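PDB 4N6D: TRAP dicarboxylate transporter-DctP subunit from Desulfovibrio salexigens, which probably binds an organic-acid solute in the periplasm and hands it to the membrane components of a TRAP transporter. Local coordinates for residues K134-R138 against F139-T143; N242-N245 against S246-D249; N256-G259 against R260-A263. One frame throughout, in Å; residues are numbered along the deposited sequence.

Interaction 1: residues K134-R138 against F139-T143. With I3C (5-amino-2,4,6-triiodobenzene-1,3-dicarboxylic acid), chain C.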
ATOM      1  N   LYS A 134      13.319 -10.805  10.853  1.00 11.74           N
ATOM      2  CA  LYS A 134      14.653 -10.957  10.304  1.00 11.15           C
ATOM      3  C   LYS A 134      14.716 -10.707   8.803  1.00 12.24           C
ATOM      4  O   LYS A 134      15.818 -10.541   8.241  1.00 12.11           O
ATOM      5  CB  LYS A 134      15.202 -12.337  10.638  1.00 20.05           C
ATOM      6  CG  LYS A 134      14.289 -13.471  10.284  1.00 24.19           C
ATOM      7  CD  LYS A 134      14.806 -14.774  10.886  1.00 32.87           C
ATOM      8  CE  LYS A 134      15.547 -15.586   9.854  1.00 38.93           C
ATOM      9  NZ  LYS A 134      14.641 -16.080   8.785  1.00 45.16           N
ATOM     10  N   GLU A 135      13.557 -10.670   8.143  1.00 10.26           N
ATOM     11  CA  GLU A 135      13.531 -10.326   6.724  1.00  9.93           C
ATOM     12  C   GLU A 135      14.162  -8.961   6.451  1.00  9.98           C
ATOM     13  O   GLU A 135      14.612  -8.672   5.315  1.00 11.08           O
ATOM     14  CB  GLU A 135      12.104 -10.364   6.165  1.00  8.35           C
ATOM     15  CG  GLU A 135      11.142  -9.403   6.809  1.00  6.75           C
ATOM     16  CD  GLU A 135       9.707  -9.931   6.852  1.00  7.78           C
ATOM     17  OE1 GLU A 135       9.526 -11.152   7.031  1.00  8.81           O
ATOM     18  OE2 GLU A 135       8.780  -9.114   6.704  1.00  8.50           O
ATOM     19  N   PHE A 136      14.216  -8.116   7.474  1.00  9.20           N
ATOM     20  CA  PHE A 136      14.820  -6.784   7.315  1.00  9.03           C
ATOM     21  C   PHE A 136      16.181  -6.643   7.974  1.00 10.07           C
ATOM     22  O   PHE A 136      16.699  -5.539   8.090  1.00 11.62           O
ATOM     23  CB  PHE A 136      13.889  -5.690   7.847  1.00 11.71           C
ATOM     24  CG  PHE A 136      12.679  -5.456   6.994  1.00  9.83           C
ATOM     25  CD1 PHE A 136      12.812  -4.902   5.742  1.00 13.16           C
ATOM     26  CD2 PHE A 136      11.412  -5.782   7.450  1.00 14.93           C
ATOM     27  CE1 PHE A 136      11.694  -4.674   4.947  1.00 16.69           C
ATOM     28  CE2 PHE A 136      10.283  -5.558   6.639  1.00 14.85           C
ATOM     29  CZ  PHE A 136      10.445  -5.014   5.407  1.00 13.73           C
ATOM     30  N   LYS A 137      16.777  -7.749   8.385  1.00 10.46           N
ATOM     31  CA  LYS A 137      17.980  -7.695   9.210  1.00 12.73           C
ATOM     32  C   LYS A 137      19.185  -7.027   8.549  1.00 14.52           C
ATOM     33  O   LYS A 137      20.082  -6.539   9.247  1.00 13.10           O
ATOM     34  CB  LYS A 137      18.384  -9.103   9.663  1.00 18.64           C
ATOM     35  CG  LYS A 137      19.024  -9.939   8.554  1.00 20.05           C
ATOM     36  CD  LYS A 137      19.541 -11.275   9.071  1.00 31.87           C
ATOM     37  CE  LYS A 137      20.983 -11.521   8.653  1.00 39.77           C
ATOM     38  NZ  LYS A 137      21.164 -12.897   8.080  1.00 45.20           N
ATOM     39  N   ARG A 138      19.205  -6.977   7.222  1.00 10.34           N
ATOM     40  CA  ARG A 138      20.328  -6.387   6.494  1.00 12.56           C
ATOM     41  C   ARG A 138      20.249  -4.873   6.407  1.00 11.49           C
ATOM     42  O   ARG A 138      21.208  -4.229   5.970  1.00 11.04           O
ATOM     43  CB  ARG A 138      20.375  -6.943   5.088  1.00 16.47           C
ATOM     44  CG  ARG A 138      20.538  -8.441   5.069  1.00 23.63           C
ATOM     45  CD  ARG A 138      21.868  -8.847   4.547  1.00 25.99           C
ATOM     46  NE  ARG A 138      21.908 -10.294   4.359  1.00 22.36           N
ATOM     47  CZ  ARG A 138      22.648 -11.137   5.061  1.00 25.27           C
ATOM     48  NH1 ARG A 138      22.594 -12.438   4.787  1.00 27.04           N
ATOM     49  NH2 ARG A 138      23.445 -10.691   6.026  1.00 29.55           N
ATOM     50  N   PHE A 139      19.108  -4.315   6.799  1.00 10.58           N
ATOM     51  CA  PHE A 139      18.841  -2.888   6.602  1.00 10.59           C
ATOM     52  C   PHE A 139      18.454  -2.181   7.883  1.00 10.31           C
ATOM     53  O   PHE A 139      18.019  -2.816   8.845  1.00 11.72           O
ATOM     54  CB  PHE A 139      17.673  -2.707   5.633  1.00 11.93           C
ATOM     55  CG  PHE A 139      17.859  -3.401   4.336  1.00  9.30           C
ATOM     56  CD1 PHE A 139      18.762  -2.922   3.404  1.00  9.38           C
ATOM     57  CD2 PHE A 139      17.131  -4.528   4.034  1.00 10.92           C
ATOM     58  CE1 PHE A 139      18.936  -3.571   2.183  1.00 11.20           C
ATOM     59  CE2 PHE A 139      17.315  -5.190   2.831  1.00 14.08           C
ATOM     60  CZ  PHE A 139      18.207  -4.716   1.911  1.00 11.48           C
ATOM     61  N   LYS A 140      18.592  -0.864   7.893  1.00  9.51           N
ATOM     62  CA  LYS A 140      17.812  -0.041   8.809  1.00  8.99           C
ATOM     63  C   LYS A 140      16.471   0.248   8.138  1.00  9.78           C
ATOM     64  O   LYS A 140      16.433   0.738   7.010  1.00  8.64           O
ATOM     65  CB  LYS A 140      18.518   1.271   9.116  1.00  9.82           C
ATOM     66  CG  LYS A 140      17.616   2.268   9.866  1.00  8.95           C
ATOM     67  CD  LYS A 140      17.244   1.786  11.265  1.00 14.32           C
ATOM     68  CE  LYS A 140      16.431   2.853  11.983  1.00 17.67           C
ATOM     69  NZ  LYS A 140      16.225   2.546  13.409  1.00 20.28           N
ATOM     70  N   VAL A 141      15.375  -0.082   8.813  1.00  9.27           N
ATOM     71  CA  VAL A 141      14.060   0.250   8.302  1.00  6.86           C
ATOM     72  C   VAL A 141      13.703   1.659   8.769  1.00  9.07           C
ATOM     73  O   VAL A 141      13.499   1.880   9.971  1.00 10.49           O
ATOM     74  CB  VAL A 141      13.006  -0.770   8.748  1.00  7.65           C
ATOM     75  CG1 VAL A 141      11.635  -0.356   8.263  1.00  8.70           C
ATOM     76  CG2 VAL A 141      13.363  -2.169   8.220  1.00 11.01           C
ATOM     77  N   LEU A 142      13.679   2.611   7.840  1.00  7.21           N
ATOM     78  CA  LEU A 142      13.490   4.021   8.189  1.00  6.39           C
ATOM     79  C   LEU A 142      12.025   4.349   8.435  1.00  7.44           C
ATOM     80  O   LEU A 142      11.719   5.191   9.280  1.00  8.37           O
ATOM     81  CB  LEU A 142      14.019   4.941   7.087  1.00  8.60           C
ATOM     82  CG  LEU A 142      15.539   4.890   6.961  1.00  7.23           C
ATOM     83  CD1 LEU A 142      15.944   5.719   5.763  1.00  7.39           C
ATOM     84  CD2 LEU A 142      16.164   5.423   8.214  1.00  8.00           C
ATOM     85  N   THR A 143      11.140   3.763   7.637  1.00  7.59           N
ATOM     86  CA  THR A 143       9.690   3.901   7.846  1.00  7.18           C
ATOM     87  C   THR A 143       8.990   2.824   7.022  1.00  7.81           C
ATOM     88  O   THR A 143       9.626   2.108   6.244  1.00  6.81           O
ATOM     89  CB  THR A 143       9.127   5.319   7.508  1.00  7.93           C
ATOM     90  OG1 THR A 143       7.799   5.440   8.043  1.00  8.11           O
ATOM     91  CG2 THR A 143       9.093   5.558   6.020  1.00  9.24           C
TER
HETATM   92  I3  I3C C 402      29.123 -11.164   5.481  0.66 23.13           I
HETATM   93  I2  I3C C 402      24.384 -10.608   1.726  0.66 22.85           I
HETATM   94  I1  I3C C 402      29.606  -7.994   0.424  0.66 34.75           I
HETATM   95  O8  I3C C 402      31.262 -10.216   2.840  0.66 22.53           O
HETATM   96  O9  I3C C 402      30.692  -8.283   3.726  0.66 28.10           O
HETATM   97  C10 I3C C 402      26.567  -8.929   0.164  0.66 23.24           C
HETATM   98  N13 I3C C 402      26.099 -11.538   4.307  0.66 30.53           N
HETATM   99  C1  I3C C 402      28.974  -9.667   2.865  0.66 24.20           C
HETATM  100  C6  I3C C 402      28.217 -10.445   3.721  0.66 14.95           C
HETATM  101  C5  I3C C 402      26.895 -10.740   3.433  0.66 26.74           C
HETATM  102  C4  I3C C 402      26.373 -10.243   2.264  0.66 20.17           C
HETATM  103  C3  I3C C 402      27.133  -9.463   1.419  0.66 19.18           C
HETATM  104  C2  I3C C 402      28.439  -9.178   1.706  0.66 26.74           C
HETATM  105  C7  I3C C 402      30.389  -9.366   3.165  0.66 24.07           C
HETATM  106  O11 I3C C 402      26.026  -7.794   0.124  0.66 27.37           O
HETATM  107  O12 I3C C 402      26.656  -9.643  -0.864  0.66 21.67           O
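Arg138 and Phe139 meet where a tight turn runs into a strand: CB of Arg138 lies over one face of the Phe139 ring, 4.2 Å from its centroid and only 12° off the normal, a CH-pi contact between neighbours. The aliphatic start of an arginine suits this place, because it can cover an aromatic ring while its charged end goes on to the surface. Bent at chi2 (-111°), the chain carries the guanidinium away from the strand to the bound triiodo compound used for phasing. There iodine I2 stands 3.5 Å above the guanidinium plane, offset toward its rim, and CE of Lys137 lies over the rim of the opposite face. NH2 of Arg138 comes to 3.3 Å from the amino nitrogen N13 of the compound, whose site also includes Arg81 and Met84.

The turn itself is type I, from Phe136 to Phe139. It is closed by Phe139 N, which donates to Phe136 O at 3.0 Å with a nearly straight N-H (163°), from above the carbonyl plane. Two residues farther on, the CG2 methyl of Val141 reaches back against Phe136, 3.6 Å from its CG. This branched methyl approaches the ring obliquely and covers the root of a buried phenylalanine.

One turn earlier, Lys137 N bonds to Lys134 O, and the carboxylate of Glu135 accepts from the backbone nitrogens of Leu104 and Ser105, tying the 3-10 segment to a neighbouring loop. The Phe136 ring meets that of Phe102, while Phe139 packs on Leu80, Val83 and Met84 of helix 79-85. Strand 139-146 follows as an outermost strand of the five-stranded sheet, antiparallel to strand 234-240, and Leu142 rests on Leu255 of helix 249-285.

Interaction 2: residues N242-N245 against S246-D249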
ATOM      1  N   ASN A 242      25.796   0.113   6.292  1.00 11.14           N
ATOM      2  CA  ASN A 242      26.988   0.943   6.435  1.00 10.14           C
ATOM      3  C   ASN A 242      26.655   2.435   6.465  1.00 10.72           C
ATOM      4  O   ASN A 242      27.219   3.205   7.248  1.00  9.21           O
ATOM      5  CB  ASN A 242      27.984   0.629   5.320  1.00 12.23           C
ATOM      6  CG  ASN A 242      28.497  -0.781   5.401  1.00 18.11           C
ATOM      7  OD1 ASN A 242      28.138  -1.634   4.594  1.00 28.03           O
ATOM      8  ND2 ASN A 242      29.338  -1.036   6.361  1.00 15.12           N
ATOM      9  N   SER A 243      25.717   2.852   5.617  1.00  9.45           N
ATOM     10  CA  SER A 243      25.253   4.226   5.650  1.00  7.67           C
ATOM     11  C   SER A 243      24.638   4.601   6.998  1.00  9.21           C
ATOM     12  O   SER A 243      24.932   5.665   7.540  1.00  9.42           O
ATOM     13  CB  SER A 243      24.253   4.484   4.516  1.00 11.20           C
ATOM     14  OG  SER A 243      24.823   4.119   3.252  1.00 12.28           O
ATOM     15  N   TRP A 244      23.768   3.741   7.534  1.00  9.72           N
ATOM     16  CA  TRP A 244      23.174   3.969   8.850  1.00  8.36           C
ATOM     17  C   TRP A 244      24.246   4.058   9.936  1.00  9.76           C
ATOM     18  O   TRP A 244      24.251   4.969  10.787  1.00  9.27           O
ATOM     19  CB  TRP A 244      22.188   2.834   9.172  1.00  7.68           C
ATOM     20  CG  TRP A 244      21.663   2.899  10.566  1.00 10.14           C
ATOM     21  CD1 TRP A 244      21.986   2.068  11.608  1.00 12.22           C
ATOM     22  CD2 TRP A 244      20.748   3.868  11.091  1.00 10.53           C
ATOM     23  NE1 TRP A 244      21.306   2.454  12.746  1.00 14.05           N
ATOM     24  CE2 TRP A 244      20.552   3.562  12.455  1.00 13.97           C
ATOM     25  CE3 TRP A 244      20.074   4.964  10.544  1.00  9.46           C
ATOM     26  CZ2 TRP A 244      19.692   4.302  13.266  1.00 14.13           C
ATOM     27  CZ3 TRP A 244      19.225   5.697  11.357  1.00 10.51           C
ATOM     28  CH2 TRP A 244      19.055   5.369  12.702  1.00 12.66           C
ATOM     29  N   ASN A 245      25.178   3.119   9.895  1.00  9.73           N
ATOM     30  CA  ASN A 245      26.228   3.046  10.917  1.00 10.02           C
ATOM     31  C   ASN A 245      27.027   4.340  11.007  1.00 12.04           C
ATOM     32  O   ASN A 245      27.477   4.734  12.091  1.00 11.87           O
ATOM     33  CB  ASN A 245      27.185   1.902  10.599  1.00 11.70           C
ATOM     34  CG  ASN A 245      26.579   0.534  10.818  1.00 10.78           C
ATOM     35  OD1 ASN A 245      25.476   0.371  11.369  1.00 11.91           O
ATOM     36  ND2 ASN A 245      27.322  -0.482  10.411  1.00 10.77           N
ATOM     37  N   SER A 246      27.203   4.984   9.852  1.00 11.58           N
ATOM     38  CA  SER A 246      28.019   6.185   9.719  1.00 12.43           C
ATOM     39  C   SER A 246      27.401   7.418  10.351  1.00 13.65           C
ATOM     40  O   SER A 246      28.094   8.422  10.544  1.00 13.24           O
ATOM     41  CB  SER A 246      28.291   6.469   8.229  1.00 13.47           C
ATOM     42  OG  SER A 246      27.174   7.080   7.607  1.00 13.77           O
ATOM     43  N   LEU A 247      26.106   7.367  10.656  1.00 10.23           N
ATOM     44  CA  LEU A 247      25.402   8.545  11.151  1.00  9.19           C
ATOM     45  C   LEU A 247      25.687   8.789  12.629  1.00 13.22           C
ATOM     46  O   LEU A 247      25.678   7.855  13.411  1.00 15.52           O
ATOM     47  CB  LEU A 247      23.890   8.394  10.956  1.00 10.82           C
ATOM     48  CG  LEU A 247      23.397   8.084   9.551  1.00 11.35           C
ATOM     49  CD1 LEU A 247      21.874   7.974   9.511  1.00  8.92           C
ATOM     50  CD2 LEU A 247      23.883   9.187   8.608  1.00 11.58           C
ATOM     51  N   PRO A 248      25.934  10.053  13.013  1.00 10.68           N
ATOM     52  CA  PRO A 248      26.115  10.359  14.436  1.00 13.09           C
ATOM     53  C   PRO A 248      24.831  10.102  15.215  1.00 15.28           C
ATOM     54  O   PRO A 248      23.750  10.104  14.632  1.00 13.15           O
ATOM     55  CB  PRO A 248      26.409  11.862  14.443  1.00 17.54           C
ATOM     56  CG  PRO A 248      26.706  12.236  13.044  1.00 22.98           C
ATOM     57  CD  PRO A 248      26.041  11.250  12.162  1.00 14.78           C
ATOM     58  N   ASP A 249      24.933   9.907  16.520  1.00 17.04           N
ATOM     59  CA  ASP A 249      23.753   9.593  17.318  1.00 15.65           C
ATOM     60  C   ASP A 249      22.627  10.620  17.219  1.00 15.56           C
ATOM     61  O   ASP A 249      21.446  10.255  17.235  1.00 14.98           O
ATOM     62  CB  ASP A 249      24.161   9.416  18.785  1.00 14.91           C
ATOM     63  CG  ASP A 249      24.788   8.053  19.050  1.00 27.17           C
ATOM     64  OD1 ASP A 249      24.551   7.122  18.251  1.00 22.54           O
ATOM     65  OD2 ASP A 249      25.492   7.910  20.064  1.00 33.30           O
TER
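The indole of Trp244 meets the side chain of Leu247 along its six-membered ring: the CD1 methyl of Leu247 comes to 3.7 Å from Trp244 CE3 and 4.0 Å from CZ3, approaching obliquely. The two side chains cross at about a right angle; of the leucine, CD1 is what meets the indole, while CG rests near the carbonyl oxygens of Ser243 and Trp244. The Trp244 side chain also touches Met239 of strand 234-240 and Lys252 and Asn256 of helix 249-285, and so bridges the two elements. With CG anti to its backbone N (chi1 173°), Trp244 swings the ring to the side where Leu247 arrives.

The backbone here ends the short helix 241-245. Ser246 N still makes a helical bond to Asn242 O, at 3.2 Å, and a weak one to Ser243 O. Leu247 N then donates to Trp244 O (3.0 Å, 163°), from above the carbonyl plane, a three-residue span that tightens the last turn. Ser246 adds a side-chain bond: its OG donates to Ser243 O at 2.7 Å, tilted 24° from the carbonyl plane. Serine suits a helix end of this kind, since its short hydroxyl can turn back to a carbonyl of the turn just completed.

Ser243 turns its own hydroxyl elsewhere, to Asp89 OD1, while its backbone N is held by Asn240 OD1 at the start of the helix. After Leu247 the chain extends, and Pro248 takes the N-cap position of helix 249-285, a place where the missing amide hydrogen costs no helical bond. The buried Leu247 packs on Leu255 of that helix and on Ile30 of strand 30-35.

Interaction 3: residues N256-G259 against R260-A263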
ATOM      1  N   ASN A 256      15.151   8.059  13.581  1.00  8.36           N
ATOM      2  CA  ASN A 256      14.387   7.113  14.363  1.00  7.64           C
ATOM      3  C   ASN A 256      13.045   7.721  14.706  1.00 10.48           C
ATOM      4  O   ASN A 256      12.008   7.080  14.547  1.00 10.57           O
ATOM      5  CB  ASN A 256      15.125   6.752  15.643  1.00  9.70           C
ATOM      6  CG  ASN A 256      16.134   5.659  15.439  1.00 12.72           C
ATOM      7  OD1 ASN A 256      16.008   4.862  14.521  1.00 13.86           O
ATOM      8  ND2 ASN A 256      17.131   5.598  16.310  1.00 14.41           N
ATOM      9  N   ASP A 257      13.057   8.969  15.171  1.00  9.17           N
ATOM     10  CA  ASP A 257      11.802   9.641  15.513  1.00 11.00           C
ATOM     11  C   ASP A 257      10.871   9.805  14.314  1.00  9.55           C
ATOM     12  O   ASP A 257       9.638   9.758  14.440  1.00 15.09           O
ATOM     13  CB  ASP A 257      12.079  11.008  16.134  1.00 14.95           C
ATOM     14  CG  ASP A 257      12.607  10.912  17.560  1.00 19.61           C
ATOM     15  OD1 ASP A 257      12.513   9.836  18.159  1.00 19.91           O
ATOM     16  OD2 ASP A 257      13.105  11.919  18.078  1.00 23.43           O
ATOM     17  N   LEU A 258      11.443   9.978  13.126  1.00  8.08           N
ATOM     18  CA  LEU A 258      10.628  10.073  11.924  1.00  7.91           C
ATOM     19  C   LEU A 258       9.965   8.764  11.467  1.00  8.77           C
ATOM     20  O   LEU A 258       9.140   8.766  10.566  1.00  9.26           O
ATOM     21  CB  LEU A 258      11.445  10.640  10.757  1.00  7.95           C
ATOM     22  CG  LEU A 258      11.506  12.153  10.725  1.00 12.45           C
ATOM     23  CD1 LEU A 258      12.665  12.607   9.839  1.00 10.91           C
ATOM     24  CD2 LEU A 258      10.167  12.751  10.267  1.00 12.53           C
ATOM     25  N   GLY A 259      10.321   7.629  12.049  1.00  8.47           N
ATOM     26  CA  GLY A 259       9.774   6.383  11.527  1.00  9.31           C
ATOM     27  C   GLY A 259       8.255   6.326  11.655  1.00  8.08           C
ATOM     28  O   GLY A 259       7.523   6.158  10.672  1.00  9.32           O
ATOM     29  N   ARG A 260       7.764   6.452  12.879  1.00  7.56           N
ATOM     30  CA  ARG A 260       6.319   6.451  13.087  1.00  7.85           C
ATOM     31  C   ARG A 260       5.664   7.683  12.454  1.00  7.96           C
ATOM     32  O   ARG A 260       4.592   7.590  11.842  1.00  8.46           O
ATOM     33  CB  ARG A 260       5.979   6.395  14.578  1.00  8.97           C
ATOM     34  CG  ARG A 260       4.502   6.196  14.813  1.00 11.64           C
ATOM     35  CD  ARG A 260       4.114   6.660  16.206  1.00 19.90           C
ATOM     36  NE  ARG A 260       2.661   6.687  16.334  1.00 29.86           N
ATOM     37  CZ  ARG A 260       1.924   5.605  16.500  1.00 29.81           C
ATOM     38  NH1 ARG A 260       2.515   4.423  16.602  1.00 35.53           N
ATOM     39  NH2 ARG A 260       0.600   5.708  16.594  1.00 28.19           N
ATOM     40  N   GLU A 261       6.305   8.835  12.591  1.00  9.23           N
ATOM     41  CA  GLU A 261       5.750  10.071  12.066  1.00  8.63           C
ATOM     42  C   GLU A 261       5.530   9.943  10.568  1.00  9.78           C
ATOM     43  O   GLU A 261       4.511  10.374  10.037  1.00  9.50           O
ATOM     44  CB  GLU A 261       6.688  11.255  12.290  1.00 11.52           C
ATOM     45  CG  GLU A 261       6.977  11.608  13.720  1.00 18.39           C
ATOM     46  CD  GLU A 261       7.709  12.940  13.846  1.00 21.65           C
ATOM     47  OE1 GLU A 261       7.685  13.713  12.865  1.00 15.74           O
ATOM     48  OE2 GLU A 261       8.279  13.205  14.933  1.00 22.18           O
ATOM     49  N   GLN A 262       6.518   9.401   9.865  1.00  9.43           N
ATOM     50  CA  GLN A 262       6.431   9.332   8.412  1.00  8.66           C
ATOM     51  C   GLN A 262       5.396   8.307   7.956  1.00  8.51           C
ATOM     52  O   GLN A 262       4.753   8.490   6.916  1.00  8.23           O
ATOM     53  CB  GLN A 262       7.812   9.071   7.789  1.00  7.24           C
ATOM     54  CG  GLN A 262       7.866   9.240   6.286  1.00  9.51           C
ATOM     55  CD  GLN A 262       7.689  10.664   5.861  1.00  9.55           C
ATOM     56  OE1 GLN A 262       7.772  11.570   6.674  1.00 11.73           O
ATOM     57  NE2 GLN A 262       7.468  10.874   4.573  1.00  8.62           N
ATOM     58  N   ALA A 263       5.231   7.231   8.721  1.00  8.59           N
ATOM     59  CA  ALA A 263       4.178   6.262   8.438  1.00  7.00           C
ATOM     60  C   ALA A 263       2.813   6.986   8.485  1.00  9.38           C
ATOM     61  O   ALA A 263       1.984   6.868   7.568  1.00  8.86           O
ATOM     62  CB  ALA A 263       4.223   5.114   9.457  1.00  8.51           C
TER
HETATM   63  O   HOH W   1       9.327   6.348  15.291  1.00 11.24           O
HETATM   64  O   HOH W   2       8.294  11.692  16.850  1.00 30.40           O
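Glu261 holds CG beside its own backbone N, anti to the carbonyl carbon (chi1 -63°), which packs CG on the Asp257 carbonyl one turn back, 3.3 Å from Asp257 O; the extended chain beyond crosses Leu258 at a slant and brings OE1 to 3.7 Å from CD2 of Leu258. A carboxylate oxygen thus touches the methyl, and the same OE1 goes on to a salt bridge with Arg58. Gln262 takes the other common helical choice, CG anti to the backbone N (chi1 -169°), and a bend at chi2 (68°) then directs its amide to Gln47 and Arg50, which satisfy this buried group. Its CB lies 3.1 Å from Leu258 O simply through the helix geometry.

Two ordinary alpha-helical bonds join these turns: Gln262 N to Leu258 O at 2.8 Å and Ala263 N to Gly259 O at 3.2 Å. The turn before them is opened. A water stands between Asn256 O, to which it donates, and Arg260 N, from which it accepts, at 2.9 Å each, replacing the direct bond; Asn256 O also receives Gly259 N at 3.1 Å, a 3-10 type link. Such a hydrated turn is a known local distortion of long helices. Glycine, bare of side chain, suits the close approach of a strand here: Gly259 CA lies 3.2 Å from Leu142 O.

Asp257 pairs with Lys253 one turn earlier, and Arg260 reaches Asp126 and Tyr336 OH. In the fold, this part of helix 249-285 lies among several elements: Leu258 and Gln262 pack on Trp51 of helix 43-58, Arg260 and Ala263 on Trp125 of helix 117-131, and Gln262 and Ala263 on Thr143 of strand 139-146.

The three contacts adjoin one another on the same side of the chain's centre. Interactions 1 and 2 have centres about 14 Å apart and touch where Lys140 CE packs on Trp244 CH2 at 3.7 Å. Interaction 3, its centre about 14 Å from that of interaction 1 and 17 Å from that of interaction 2, is joined to interaction 1 by probable hydrogen bonds from Lys140 NZ to Asn256 OD1 at 2.6 Å and from Thr143 OG1 to Gly259 O at 2.7 Å. Asn256 OD1 also lies 3.6 Å from Trp244 CH2, so all three meet around that amide. The bound triiodo compound touches Arg138 of interaction 1, and the Asn242 side chain is about 7 Å from the same molecule, nearest atoms.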